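Local structure of quinone reductase (4GI5) at residues P78-F83 with T87-Q92; G97-S100 with E106-K109; I194-Q199 with S273-H278; M202-G207 with I247-Q252. The protein binds FAD and probably reduces quinones with electrons from NAD(P)H. All coordinates share one frame; numbering follows the deposited sequence.

Following the chain from the N terminus, interaction 1 comes first. It folds the loop after strand 55-60 onto helix 86-96, closing a short loop beside the FAD. Interaction 2 follows in series and ties the link between helices 86-96 and 101-112 to the second of them. The other two contacts share helix 196-204. Interaction 3 joins the start of this helix to the C-terminal tail and closes the longest loop. Interaction 4 lies within that loop and joins the end of the helix to residues 247-252. Interactions 3 and 4 touch directly, for Arg250 meets the backbone of Val277 and His278. Interactions 1, 3 and 4 also reach the second subunit.

Interaction 1: residues P78-F83 with T87-Q92. With FAD (flavin-adenine dinucleotide), chain C.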
loop_
_atom_site.group_PDB
_atom_site.type_symbol
_atom_site.label_atom_id
_atom_site.label_comp_id
_atom_site.label_asym_id
_atom_site.label_seq_id
_atom_site.Cartn_x
_atom_site.Cartn_y
_atom_site.Cartn_z
ATOM N N PRO B 78 4.499 29.486 -0.903
ATOM C CA PRO B 78 5.890 29.138 -0.944
ATOM C C PRO B 78 6.259 28.254 0.241
ATOM O O PRO B 78 5.528 28.202 1.219
ATOM C CB PRO B 78 6.633 30.509 -0.790
ATOM C CG PRO B 78 5.592 31.523 -1.111
ATOM C CD PRO B 78 4.241 30.940 -0.772
ATOM N N PRO B 79 7.435 27.600 0.176
ATOM C CA PRO B 79 7.836 26.753 1.322
ATOM C C PRO B 79 7.887 27.487 2.595
ATOM O O PRO B 79 8.402 28.639 2.665
ATOM C CB PRO B 79 9.266 26.327 0.934
ATOM C CG PRO B 79 9.271 26.352 -0.534
ATOM C CD PRO B 79 8.407 27.552 -0.910
ATOM N N VAL B 80 7.434 26.897 3.663
ATOM C CA VAL B 80 7.498 27.501 4.912
ATOM C C VAL B 80 8.905 27.671 5.459
ATOM O O VAL B 80 9.176 28.684 6.114
ATOM C CB VAL B 80 6.541 26.803 5.896
ATOM C CG1 VAL B 80 7.033 25.461 6.291
ATOM C CG2 VAL B 80 6.309 27.605 7.161
ATOM N N GLY B 81 9.807 26.727 5.225
ATOM C CA GLY B 81 11.209 26.838 5.642
ATOM C C GLY B 81 12.089 26.981 4.430
ATOM O O GLY B 81 11.678 27.447 3.338
ATOM N N GLU B 82 13.262 26.366 4.521
ATOM C CA GLU B 82 14.271 26.582 3.480
ATOM C C GLU B 82 13.992 25.858 2.217
ATOM O O GLU B 82 14.401 26.248 1.126
ATOM C CB GLU B 82 15.693 26.226 3.977
ATOM C CG GLU B 82 16.406 27.522 4.568
ATOM C CD GLU B 82 15.939 27.725 5.910
ATOM O OE1 GLU B 82 15.302 26.751 6.433
ATOM O OE2 GLU B 82 16.035 28.905 6.376
ATOM N N PHE B 83 13.272 24.699 2.349
ATOM C CA PHE B 83 12.847 23.958 1.164
ATOM C C PHE B 83 11.497 23.280 1.585
ATOM O O PHE B 83 11.288 23.130 2.770
ATOM C CB PHE B 83 13.880 22.902 0.736
ATOM C CG PHE B 83 14.372 22.029 1.867
ATOM C CD1 PHE B 83 13.704 20.810 2.202
ATOM C CD2 PHE B 83 15.519 22.302 2.599
ATOM C CE1 PHE B 83 14.151 20.038 3.232
ATOM C CE2 PHE B 83 15.981 21.534 3.582
ATOM C CZ PHE B 83 15.316 20.336 3.944
ATOM N N THR B 87 5.641 17.219 5.202
ATOM C CA THR B 87 4.971 17.379 6.472
ATOM C C THR B 87 4.614 18.858 6.813
ATOM O O THR B 87 3.482 19.230 6.971
ATOM C CB THR B 87 5.764 16.777 7.614
ATOM O OG1 THR B 87 7.113 17.272 7.642
ATOM C CG2 THR B 87 5.869 15.223 7.550
ATOM N N LEU B 88 5.631 19.662 7.024
ATOM C CA LEU B 88 5.405 20.997 7.570
ATOM C C LEU B 88 4.675 21.873 6.607
ATOM O O LEU B 88 3.999 22.842 7.058
ATOM C CB LEU B 88 6.745 21.664 7.964
ATOM C CG LEU B 88 7.430 20.933 9.144
ATOM C CD1 LEU B 88 8.597 21.813 9.679
ATOM C CD2 LEU B 88 6.528 20.647 10.299
ATOM N N ASP B 89 4.809 21.677 5.326
ATOM C CA ASP B 89 4.103 22.471 4.347
ATOM C C ASP B 89 2.621 22.164 4.334
ATOM O O ASP B 89 1.770 23.060 4.217
ATOM C CB ASP B 89 4.755 22.568 2.977
ATOM C CG ASP B 89 5.996 23.455 3.062
ATOM O OD1 ASP B 89 7.010 22.947 3.409
ATOM O OD2 ASP B 89 5.910 24.658 2.777
ATOM N N SER B 90 2.268 20.923 4.611
ATOM C CA SER B 90 0.858 20.573 4.895
ATOM C C SER B 90 0.355 21.221 6.147
ATOM O O SER B 90 -0.776 21.723 6.164
ATOM C CB SER B 90 0.689 19.018 4.961
ATOM O OG SER B 90 -0.701 18.743 5.234
ATOM N N LYS B 91 1.128 21.168 7.203
ATOM C CA LYS B 91 0.718 21.721 8.506
ATOM C C LYS B 91 0.315 23.227 8.270
ATOM O O LYS B 91 -0.779 23.675 8.687
ATOM C CB LYS B 91 1.846 21.707 9.454
ATOM C CG LYS B 91 1.528 22.381 10.782
ATOM C CD LYS B 91 2.656 22.272 11.801
ATOM C CE LYS B 91 2.236 23.124 13.031
ATOM N NZ LYS B 91 3.392 22.969 13.897
ATOM N N GLN B 92 1.160 23.929 7.562
ATOM C CA GLN B 92 0.847 25.361 7.242
ATOM C C GLN B 92 -0.326 25.518 6.278
ATOM O O GLN B 92 -1.216 26.339 6.552
ATOM C CB GLN B 92 2.085 26.103 6.737
ATOM C CG GLN B 92 1.695 27.575 6.516
ATOM C CD GLN B 92 2.800 28.390 5.921
ATOM O OE1 GLN B 92 3.245 28.204 4.746
ATOM N NE2 GLN B 92 3.289 29.289 6.743
HETATM P PA FAD C . 12.418 16.005 4.961
HETATM O O1A FAD C . 12.935 16.471 3.689
HETATM O O2A FAD C . 11.115 16.499 5.509
HETATM O O5B FAD C . 13.594 16.221 6.032
HETATM C C5B FAD C . 13.487 15.679 7.337
HETATM C C4B FAD C . 14.525 16.268 8.221
HETATM O O4B FAD C . 15.802 15.820 7.799
HETATM C C3B FAD C . 14.470 17.793 8.123
HETATM O O3B FAD C . 14.545 18.168 9.508
HETATM C C2B FAD C . 15.750 18.077 7.394
HETATM O O2B FAD C . 16.264 19.379 7.713
HETATM C C1B FAD C . 16.673 16.952 7.782
HETATM N N9A FAD C . 17.749 16.827 6.758
HETATM C C8A FAD C . 17.714 16.889 5.339
HETATM N N7A FAD C . 18.917 16.743 4.783
HETATM C C5A FAD C . 19.677 16.682 5.859
HETATM C C6A FAD C . 21.146 16.658 5.920
HETATM N N6A FAD C . 21.706 16.659 4.672
HETATM N N1A FAD C . 21.774 16.598 7.123
HETATM C C2A FAD C . 21.062 16.671 8.208
HETATM N N3A FAD C . 19.670 16.665 8.143
HETATM C C4A FAD C . 18.997 16.631 7.052
HETATM N N1 FAD C . 5.954 8.093 9.104
HETATM C C2 FAD C . 5.682 6.901 9.607
HETATM O O2 FAD C . 6.460 6.379 10.424
HETATM N N3 FAD C . 4.659 6.132 9.136
HETATM C C4 FAD C . 3.716 6.691 8.346
HETATM O O4 FAD C . 2.753 5.990 7.942
HETATM C C4X FAD C . 3.892 7.984 7.815
HETATM N N5 FAD C . 2.896 8.558 7.019
HETATM C C5X FAD C . 3.207 9.785 6.389
HETATM C C6 FAD C . 2.323 10.291 5.405
HETATM C C7 FAD C . 2.611 11.527 4.819
HETATM C C7M FAD C . 1.712 12.016 3.737
HETATM C C8 FAD C . 3.779 12.255 5.236
HETATM C C8M FAD C . 4.160 13.567 4.561
HETATM C C9 FAD C . 4.676 11.773 6.177
HETATM C C9A FAD C . 4.373 10.520 6.777
HETATM N N10 FAD C . 5.286 9.945 7.707
HETATM C C10 FAD C . 5.071 8.681 8.261
HETATM C "C1'" FAD C . 6.554 10.578 7.992
HETATM C "C2'" FAD C . 7.501 10.360 6.809
HETATM O "O2'" FAD C . 7.921 8.987 6.653
HETATM C "C3'" FAD C . 8.732 11.256 7.039
HETATM O "O3'" FAD C . 8.233 12.601 6.894
HETATM C "C4'" FAD C . 9.791 11.063 5.927
HETATM O "O4'" FAD C . 10.408 9.776 6.106
HETATM C "C5'" FAD C . 10.891 12.157 5.995
HETATM O "O5'" FAD C . 11.743 12.046 4.858
HETATM P P FAD C . 11.791 13.353 3.877
HETATM O O1P FAD C . 12.838 13.037 2.792
HETATM O O2P FAD C . 10.460 13.797 3.449
HETATM O O3P FAD C . 12.375 14.351 4.988
HETATM O O HOH W 1 4.049 25.718 1.287
HETATM O O HOH W 2 4.945 29.844 3.192
HETATM O O HOH W 3 9.268 23.987 4.448
#
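Val80 meets helix 86-96 through its backbone and both of its methyl branches. Its N donates to Asp89 OD2 over 2.8 Å, with an N-H...O angle of 154°. The bond reaches the syn side of the carboxylate, 20° out of its plane. Val80 CG1 lies 3.8 Å from Asp89 OD2, and Val80 CG2 comes to 3.5 Å from Gln92 NE2. Val80 CG2 is anti to its own backbone N, while CG1 sits between N and the carbonyl carbon. This lets the two branches serve different neighbours along the helix.

Waters extend the grip. One donates to Pro78 O and to Gln92 OE1, the latter at 2.8 Å. Another accepts from Gly81 N and donates to both Phe83 O and Asp89 OD1, with 2.7 Å from the water to Asp89 OD1. Asp89 OD1 also takes a hydrogen bond from Arg85 N, in the link between the two segments. The carboxylate therefore holds the loop at two points, Val80 N and Arg85 N, ahead of the helix.

The FAD lies at the far end of the contact. Phe83 CE1 is 3.8 Å from FAD O1A, which sits at the edge of the ring, and Thr87 CG2 is 3.6 Å from FAD O3'. Further hydrogen bonds to the FAD come from the second subunit, among them those of its Tyr182 and Asp220. Both oxygens of the buried Asp89 accept hydrogen bonds, which probably favours its ionised form and helps fix the loop that carries Phe83.

Interaction 2: residues G97-S100 with E106-K109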
loop_
_atom_site.group_PDB
_atom_site.type_symbol
_atom_site.label_atom_id
_atom_site.label_comp_id
_atom_site.label_asym_id
_atom_site.label_seq_id
_atom_site.Cartn_x
_atom_site.Cartn_y
_atom_site.Cartn_z
ATOM N N GLY B 97 -5.312 27.679 5.310
ATOM C CA GLY B 97 -6.334 27.634 4.325
ATOM C C GLY B 97 -5.893 27.787 2.908
ATOM O O GLY B 97 -6.652 28.305 2.081
ATOM N N THR B 98 -4.743 27.245 2.545
ATOM C CA THR B 98 -4.213 27.345 1.210
ATOM C C THR B 98 -4.125 26.078 0.407
ATOM O O THR B 98 -3.480 26.022 -0.644
ATOM C CB THR B 98 -2.815 28.018 1.230
ATOM O OG1 THR B 98 -1.813 27.251 1.944
ATOM C CG2 THR B 98 -2.861 29.490 1.953
ATOM N N GLN B 99 -4.637 24.983 0.944
ATOM C CA GLN B 99 -4.523 23.749 0.211
ATOM C C GLN B 99 -5.179 23.841 -1.151
ATOM O O GLN B 99 -6.219 24.567 -1.313
ATOM C CB GLN B 99 -5.180 22.560 0.976
ATOM C CG GLN B 99 -4.642 22.392 2.378
ATOM C CD GLN B 99 -5.496 21.332 3.139
ATOM O OE1 GLN B 99 -4.999 20.236 3.583
ATOM N NE2 GLN B 99 -6.738 21.688 3.383
ATOM N N SER B 100 -4.759 23.006 -2.102
ATOM C CA SER B 100 -5.468 22.973 -3.368
ATOM C C SER B 100 -6.941 22.639 -3.225
ATOM O O SER B 100 -7.366 21.869 -2.333
ATOM C CB SER B 100 -4.742 22.151 -4.427
ATOM O OG SER B 100 -4.554 20.916 -3.952
ATOM N N GLU B 106 -12.518 17.205 -0.895
ATOM C CA GLU B 106 -12.531 15.865 -0.253
ATOM C C GLU B 106 -12.621 15.891 1.242
ATOM O O GLU B 106 -13.306 15.080 1.854
ATOM C CB GLU B 106 -11.344 15.039 -0.745
ATOM C CG GLU B 106 -11.294 14.785 -2.280
ATOM C CD GLU B 106 -12.506 14.110 -2.769
ATOM O OE1 GLU B 106 -12.878 12.986 -2.313
ATOM O OE2 GLU B 106 -13.253 14.769 -3.634
ATOM N N GLN B 107 -11.869 16.802 1.863
ATOM C CA GLN B 107 -11.909 16.934 3.273
ATOM C C GLN B 107 -13.339 17.306 3.740
ATOM O O GLN B 107 -13.860 16.749 4.717
ATOM C CB GLN B 107 -10.921 17.975 3.765
ATOM C CG GLN B 107 -9.483 17.575 3.460
ATOM C CD GLN B 107 -8.449 18.542 3.905
ATOM O OE1 GLN B 107 -8.713 19.740 4.138
ATOM N NE2 GLN B 107 -7.213 18.073 3.906
ATOM N N GLU B 108 -13.978 18.206 2.978
ATOM C CA GLU B 108 -15.400 18.572 3.334
ATOM C C GLU B 108 -16.340 17.383 3.192
ATOM O O GLU B 108 -17.213 17.210 4.027
ATOM C CB GLU B 108 -15.830 19.799 2.437
ATOM C CG GLU B 108 -15.141 21.029 2.999
ATOM C CD GLU B 108 -15.312 22.326 2.194
ATOM O OE1 GLU B 108 -15.766 22.258 1.027
ATOM O OE2 GLU B 108 -14.922 23.416 2.725
ATOM N N LYS B 109 -16.122 16.505 2.175
ATOM C CA LYS B 109 -16.935 15.292 2.033
ATOM C C LYS B 109 -16.799 14.386 3.234
ATOM O O LYS B 109 -17.769 13.817 3.747
ATOM C CB LYS B 109 -16.632 14.533 0.763
ATOM C CG LYS B 109 -17.072 15.215 -0.516
ATOM C CD LYS B 109 -16.442 14.464 -1.701
ATOM C CE LYS B 109 -16.625 15.204 -2.980
ATOM N NZ LYS B 109 -16.071 14.330 -4.117
#
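Gln99 and Gln107 pair through their side-chain amides, each giving one N-H and taking one. Gln99 NE2 donates to Gln107 OE1 over 2.9 Å, and Gln107 NE2 returns a bond to Gln99 OE1 over 3.1 Å. The two side chains come from opposite directions. Both carry CG beside the backbone N, with chi1 -55° in Gln99 and -63° in Gln107. Both then run on extended, so each amide is held well away from its own backbone. This is how residues whose backbones stand 10.5 Å apart, CA to CA, can still join.

The amides are not coplanar; their planes differ by 47°. Gln107 OE1 lies in the amide plane of Gln99, whereas Gln99 OE1 is tilted from the amide plane of Gln107. Gln107 NE2 also donates to Val138 O, which helps fix the rotation of its amide.

The pair bridges the connection between two successive helices of the flavodoxin-like fold, 86-96 and 101-112. Gly97, with positive phi, ends the first helix, and Ser100 stands at the N-cap position of the second. Phe94 of helix 86-96 packs against both glutamines, and so does Ala140.

On helix 101-112 itself, Lys109 NZ makes a salt bridge of 2.9 Å to Glu106 OE2, on the syn side of the carboxylate. The Glu106 chain folds at each torsion. Its other oxygen, OE1, takes bonds from Ser59 OG and Trp134 NE1.

Interaction 3: residues I194-Q199 with S273-H278; sequences ILFPIQ and SGLAVH
Phe196 lies with one face under a methyl of Leu275. Leu275 CD2 stands 3.6 Å from the ring centroid of Phe196 and only 10° off the ring normal, a CH-pi contact over the middle of the face. The contact joins helix 196-204 of the flavodoxin-like fold to a 3-10 turn, residues 275-278, in the C-terminal tail.

The Phe196 ring swings out toward the tail because its CG is anti to the backbone N (chi1 -177°). The two side chains approach at a slant. The second branch of Leu275 works nearer the root of the ring: Leu275 CD1 is 4.0 Å from Phe196 CB. The join is buried, and no hydrogen bond links the segments.

His278 adds a smaller, oblique contact. Its ND1 is hydrogen-bonded to Tyr257 OH, which helps set the imidazole in place. His200, one turn along the helix, stacks with the Phe196 ring. The second subunit packs here too, with its Asn188 against Phe196 and its Pro190 against Leu275, so the contact belongs to the dimer interface. Phe196 CZ stands 4.1 Å from His278 CD2.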
loop_
_atom_site.group_PDB
_atom_site.type_symbol
_atom_site.label_atom_id
_atom_site.label_comp_id
_atom_site.label_asym_id
_atom_site.label_seq_id
_atom_site.Cartn_x
_atom_site.Cartn_y
_atom_site.Cartn_z
ATOM N N ILE B 194 -2.707 -8.540 5.433
ATOM C CA ILE B 194 -2.383 -7.718 4.286
ATOM C C ILE B 194 -3.137 -6.371 4.266
ATOM O O ILE B 194 -2.560 -5.360 3.927
ATOM C CB ILE B 194 -2.832 -8.473 2.966
ATOM C CG1 ILE B 194 -2.004 -9.716 2.857
ATOM C CG2 ILE B 194 -2.829 -7.547 1.701
ATOM C CD1 ILE B 194 -0.521 -9.528 2.757
ATOM N N LEU B 195 -4.367 -6.356 4.760
ATOM C CA LEU B 195 -5.138 -5.139 4.849
ATOM C C LEU B 195 -4.824 -4.245 6.114
ATOM O O LEU B 195 -5.410 -3.180 6.232
ATOM C CB LEU B 195 -6.619 -5.413 4.879
ATOM C CG LEU B 195 -7.117 -6.040 3.524
ATOM C CD1 LEU B 195 -8.588 -6.427 3.670
ATOM C CD2 LEU B 195 -6.858 -5.141 2.313
ATOM N N PHE B 196 -4.029 -4.749 7.074
ATOM C CA PHE B 196 -3.767 -4.008 8.279
ATOM C C PHE B 196 -3.203 -2.602 8.063
ATOM O O PHE B 196 -3.647 -1.634 8.754
ATOM C CB PHE B 196 -2.855 -4.823 9.184
ATOM C CG PHE B 196 -2.535 -4.230 10.526
ATOM C CD1 PHE B 196 -1.549 -3.277 10.680
ATOM C CD2 PHE B 196 -3.254 -4.616 11.670
ATOM C CE1 PHE B 196 -1.204 -2.776 11.932
ATOM C CE2 PHE B 196 -2.899 -4.081 12.923
ATOM C CZ PHE B 196 -1.882 -3.181 13.028
ATOM N N PRO B 197 -2.258 -2.394 7.141
ATOM C CA PRO B 197 -1.781 -0.990 6.958
ATOM C C PRO B 197 -2.910 -0.054 6.564
ATOM O O PRO B 197 -2.891 1.086 6.913
ATOM C CB PRO B 197 -0.760 -1.076 5.804
ATOM C CG PRO B 197 -0.307 -2.508 5.832
ATOM C CD PRO B 197 -1.450 -3.354 6.369
ATOM N N ILE B 198 -3.895 -0.561 5.824
ATOM C CA ILE B 198 -5.064 0.243 5.483
ATOM C C ILE B 198 -6.042 0.363 6.681
ATOM O O ILE B 198 -6.413 1.428 7.088
ATOM C CB ILE B 198 -5.793 -0.296 4.242
ATOM C CG1 ILE B 198 -4.852 -0.330 3.016
ATOM C CG2 ILE B 198 -7.036 0.533 4.006
ATOM C CD1 ILE B 198 -5.329 -1.205 1.839
ATOM N N GLN B 199 -6.489 -0.786 7.152
ATOM C CA GLN B 199 -7.574 -0.743 8.132
ATOM C C GLN B 199 -7.099 -0.161 9.462
ATOM O O GLN B 199 -7.808 0.621 10.068
ATOM C CB GLN B 199 -8.099 -2.139 8.386
ATOM C CG GLN B 199 -8.847 -2.682 7.165
ATOM C CD GLN B 199 -9.647 -3.938 7.343
ATOM O OE1 GLN B 199 -10.758 -3.990 6.835
ATOM N NE2 GLN B 199 -9.117 -4.956 8.016
ATOM N N SER B 273 3.127 -11.560 20.082
ATOM C CA SER B 273 3.567 -10.410 19.358
ATOM C C SER B 273 2.938 -10.421 17.926
ATOM O O SER B 273 2.221 -11.356 17.565
ATOM C CB SER B 273 5.056 -10.377 19.296
ATOM O OG SER B 273 5.547 -11.411 18.528
ATOM N N GLY B 274 3.078 -9.324 17.193
ATOM C CA GLY B 274 2.573 -9.275 15.864
ATOM C C GLY B 274 1.237 -8.548 15.786
ATOM O O GLY B 274 0.726 -7.956 16.743
ATOM N N LEU B 275 0.657 -8.604 14.581
ATOM C CA LEU B 275 -0.509 -7.831 14.292
ATOM C C LEU B 275 -1.703 -8.161 15.159
ATOM O O LEU B 275 -2.570 -7.295 15.443
ATOM C CB LEU B 275 -0.886 -7.879 12.806
ATOM C CG LEU B 275 0.227 -7.415 11.864
ATOM C CD1 LEU B 275 -0.246 -7.669 10.399
ATOM C CD2 LEU B 275 0.556 -5.949 12.058
ATOM N N ALA B 276 -1.840 -9.409 15.535
ATOM C CA ALA B 276 -3.022 -9.807 16.299
ATOM C C ALA B 276 -3.124 -9.231 17.676
ATOM O O ALA B 276 -4.231 -9.232 18.257
ATOM C CB ALA B 276 -3.051 -11.332 16.367
ATOM N N VAL B 277 -2.029 -8.760 18.262
ATOM C CA VAL B 277 -2.048 -8.199 19.643
ATOM C C VAL B 277 -2.826 -6.902 19.707
ATOM O O VAL B 277 -3.212 -6.467 20.791
ATOM C CB VAL B 277 -0.697 -8.083 20.340
ATOM C CG1 VAL B 277 0.065 -9.398 20.185
ATOM C CG2 VAL B 277 0.057 -6.901 19.783
ATOM N N HIS B 278 -3.142 -6.255 18.563
ATOM C CA HIS B 278 -3.779 -4.962 18.550
ATOM C C HIS B 278 -5.297 -5.076 18.489
ATOM O O HIS B 278 -5.974 -4.096 18.384
ATOM C CB HIS B 278 -3.228 -4.134 17.376
ATOM C CG HIS B 278 -1.754 -3.992 17.459
ATOM N ND1 HIS B 278 -1.135 -3.427 18.571
ATOM C CD2 HIS B 278 -0.758 -4.575 16.746
ATOM C CE1 HIS B 278 0.163 -3.582 18.490
ATOM N NE2 HIS B 278 0.430 -4.267 17.372
#

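Interaction 4: residues M202-G207 with I247-Q252; sequences MLFYPG and IPFRRQ
Phe204 and Phe249 make the apolar part of this contact. Phe249 CB sits over the centre of the Phe204 ring, 3.5 Å from its centroid and 8° off the normal. This is a CH-pi contact. The Phe204 ring reaches the other segment with CG anti to its backbone N, chi1 -175°. The two side chains run past each other in opposite directions.

The rings themselves meet obliquely. Their centroids are 5.2 Å apart and their planes differ by 42°. Phe249 CD2 is 3.8 Å from Phe204 CG. Ile247 CG2 lies over one face of the Phe249 ring, within the same segment. His200 meets both aromatic rings and is edge-to-face with Phe249.

Polar backbone atoms come to the rim of Phe204. Arg250 O is near the ring plane, 3.2 Å from Phe204 CE2, and Arg251 N is 4.1 Å from Phe204 CZ. The Arg250 side chain leaves its backbone on the side away from the helix. Its NE bonds to Val277 O in the C-terminal tail, and its NH1 forms a salt bridge with Asp256. Arg251 NH2 bonds to Gly160 O.

Backbone bonds shape the end of the helix. Gly207 N donates to Phe204 O over 3.0 Å, and Phe208 N to Leu203 O. With Gly207 at positive phi, this is a Schellman motif. It ends helix 196-204 just before strand 209-216, an outermost strand of the parallel sheet within this chain of flavodoxin-like fold.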
loop_
_atom_site.group_PDB
_atom_site.type_symbol
_atom_site.label_atom_id
_atom_site.label_comp_id
_atom_site.label_asym_id
_atom_site.label_seq_id
_atom_site.Cartn_x
_atom_site.Cartn_y
_atom_site.Cartn_z
HETATM N N MSE B 202 -4.691 3.504 8.207
HETATM C CA MSE B 202 -5.325 4.554 7.447
HETATM C C MSE B 202 -6.744 4.888 7.929
HETATM O O MSE B 202 -7.273 6.002 7.673
HETATM C CB MSE B 202 -5.335 4.332 5.922
HETATM C CG MSE B 202 -3.932 4.142 5.384
HETATM SE SE MSE B 202 -4.126 3.703 3.455
HETATM C CE MSE B 202 -2.532 2.628 3.356
ATOM N N LEU B 203 -7.439 3.924 8.539
ATOM C CA LEU B 203 -8.828 4.084 8.923
ATOM C C LEU B 203 -8.933 4.256 10.448
ATOM O O LEU B 203 -9.422 5.286 10.922
ATOM C CB LEU B 203 -9.689 2.952 8.384
ATOM C CG LEU B 203 -9.745 2.797 6.841
ATOM C CD1 LEU B 203 -10.700 1.664 6.489
ATOM C CD2 LEU B 203 -10.038 4.080 6.159
ATOM N N PHE B 204 -8.446 3.271 11.179
ATOM C CA PHE B 204 -8.510 3.386 12.663
ATOM C C PHE B 204 -7.622 4.539 13.106
ATOM O O PHE B 204 -7.947 5.273 14.086
ATOM C CB PHE B 204 -8.013 2.120 13.284
ATOM C CG PHE B 204 -8.153 2.066 14.812
ATOM C CD1 PHE B 204 -9.413 2.187 15.464
ATOM C CD2 PHE B 204 -7.014 1.873 15.560
ATOM C CE1 PHE B 204 -9.525 2.169 16.818
ATOM C CE2 PHE B 204 -7.122 1.798 16.933
ATOM C CZ PHE B 204 -8.351 1.969 17.517
ATOM N N TYR B 205 -6.506 4.790 12.426
ATOM C CA TYR B 205 -5.538 5.855 12.779
ATOM C C TYR B 205 -6.219 7.210 12.996
ATOM O O TYR B 205 -6.064 7.807 14.043
ATOM C CB TYR B 205 -4.371 5.891 11.728
ATOM C CG TYR B 205 -3.272 6.837 12.027
ATOM C CD1 TYR B 205 -3.483 8.211 12.083
ATOM C CD2 TYR B 205 -1.967 6.341 12.202
ATOM C CE1 TYR B 205 -2.424 9.048 12.390
ATOM C CE2 TYR B 205 -0.919 7.170 12.453
ATOM C CZ TYR B 205 -1.157 8.508 12.581
ATOM O OH TYR B 205 -0.110 9.332 12.959
ATOM N N PRO B 206 -6.979 7.756 12.036
ATOM C CA PRO B 206 -7.612 9.071 12.249
ATOM C C PRO B 206 -9.009 8.992 12.952
ATOM O O PRO B 206 -9.734 9.984 12.997
ATOM C CB PRO B 206 -7.718 9.624 10.814
ATOM C CG PRO B 206 -7.909 8.381 9.984
ATOM C CD PRO B 206 -6.998 7.392 10.581
ATOM N N GLY B 207 -9.350 7.838 13.441
ATOM C CA GLY B 207 -10.427 7.631 14.402
ATOM C C GLY B 207 -11.692 6.988 13.938
ATOM O O GLY B 207 -12.663 6.930 14.694
ATOM N N ILE B 247 -14.295 -3.805 13.982
ATOM C CA ILE B 247 -13.088 -4.532 14.370
ATOM C C ILE B 247 -12.613 -3.913 15.707
ATOM O O ILE B 247 -12.460 -2.676 15.821
ATOM C CB ILE B 247 -11.981 -4.332 13.289
ATOM C CG1 ILE B 247 -12.467 -4.878 11.950
ATOM C CG2 ILE B 247 -10.663 -4.965 13.680
ATOM C CD1 ILE B 247 -11.535 -4.540 10.746
ATOM N N PRO B 248 -12.261 -4.771 16.688
ATOM C CA PRO B 248 -12.055 -4.235 18.070
ATOM C C PRO B 248 -10.526 -3.833 18.257
ATOM O O PRO B 248 -9.771 -4.374 19.081
ATOM C CB PRO B 248 -12.454 -5.457 18.964
ATOM C CG PRO B 248 -12.012 -6.622 18.187
ATOM C CD PRO B 248 -12.451 -6.250 16.734
ATOM N N PHE B 249 -10.068 -2.927 17.395
ATOM C CA PHE B 249 -8.737 -2.443 17.503
ATOM C C PHE B 249 -8.575 -1.695 18.861
ATOM O O PHE B 249 -9.492 -0.964 19.305
ATOM C CB PHE B 249 -8.396 -1.471 16.377
ATOM C CG PHE B 249 -8.269 -2.120 15.015
ATOM C CD1 PHE B 249 -7.343 -3.131 14.795
ATOM C CD2 PHE B 249 -8.888 -1.553 13.953
ATOM C CE1 PHE B 249 -7.147 -3.670 13.512
ATOM C CE2 PHE B 249 -8.674 -2.095 12.658
ATOM C CZ PHE B 249 -7.820 -3.083 12.459
ATOM N N ARG B 250 -7.383 -1.768 19.422
ATOM C CA ARG B 250 -7.087 -1.186 20.733
ATOM C C ARG B 250 -6.789 0.304 20.598
ATOM O O ARG B 250 -5.952 0.721 19.735
ATOM C CB ARG B 250 -5.947 -1.888 21.413
ATOM C CG ARG B 250 -6.178 -3.325 21.784
ATOM C CD ARG B 250 -4.972 -3.838 22.483
ATOM N NE ARG B 250 -5.002 -5.266 22.706
ATOM C CZ ARG B 250 -5.637 -5.826 23.727
ATOM N NH1 ARG B 250 -6.295 -5.060 24.601
ATOM N NH2 ARG B 250 -5.539 -7.108 23.869
ATOM N N ARG B 251 -7.351 1.164 21.428
ATOM C CA ARG B 251 -6.994 2.563 21.415
ATOM C C ARG B 251 -5.582 2.819 21.925
ATOM O O ARG B 251 -5.114 2.147 22.835
ATOM C CB ARG B 251 -8.010 3.421 22.167
ATOM C CG ARG B 251 -9.408 3.294 21.622
ATOM C CD ARG B 251 -10.098 4.619 21.451
ATOM N NE ARG B 251 -10.503 5.199 22.746
ATOM C CZ ARG B 251 -11.012 6.432 22.898
ATOM N NH1 ARG B 251 -11.345 6.839 24.157
ATOM N NH2 ARG B 251 -11.211 7.276 21.895
ATOM N N GLN B 252 -4.904 3.813 21.359
ATOM C CA GLN B 252 -3.538 4.051 21.741
ATOM C C GLN B 252 -3.367 4.662 23.169
ATOM O O GLN B 252 -2.498 4.230 23.889
ATOM C CB GLN B 252 -2.887 5.062 20.811
ATOM C CG GLN B 252 -1.425 5.366 21.104
ATOM C CD GLN B 252 -0.864 6.372 20.119
ATOM O OE1 GLN B 252 -0.302 6.025 19.028
ATOM N NE2 GLN B 252 -0.981 7.631 20.470
#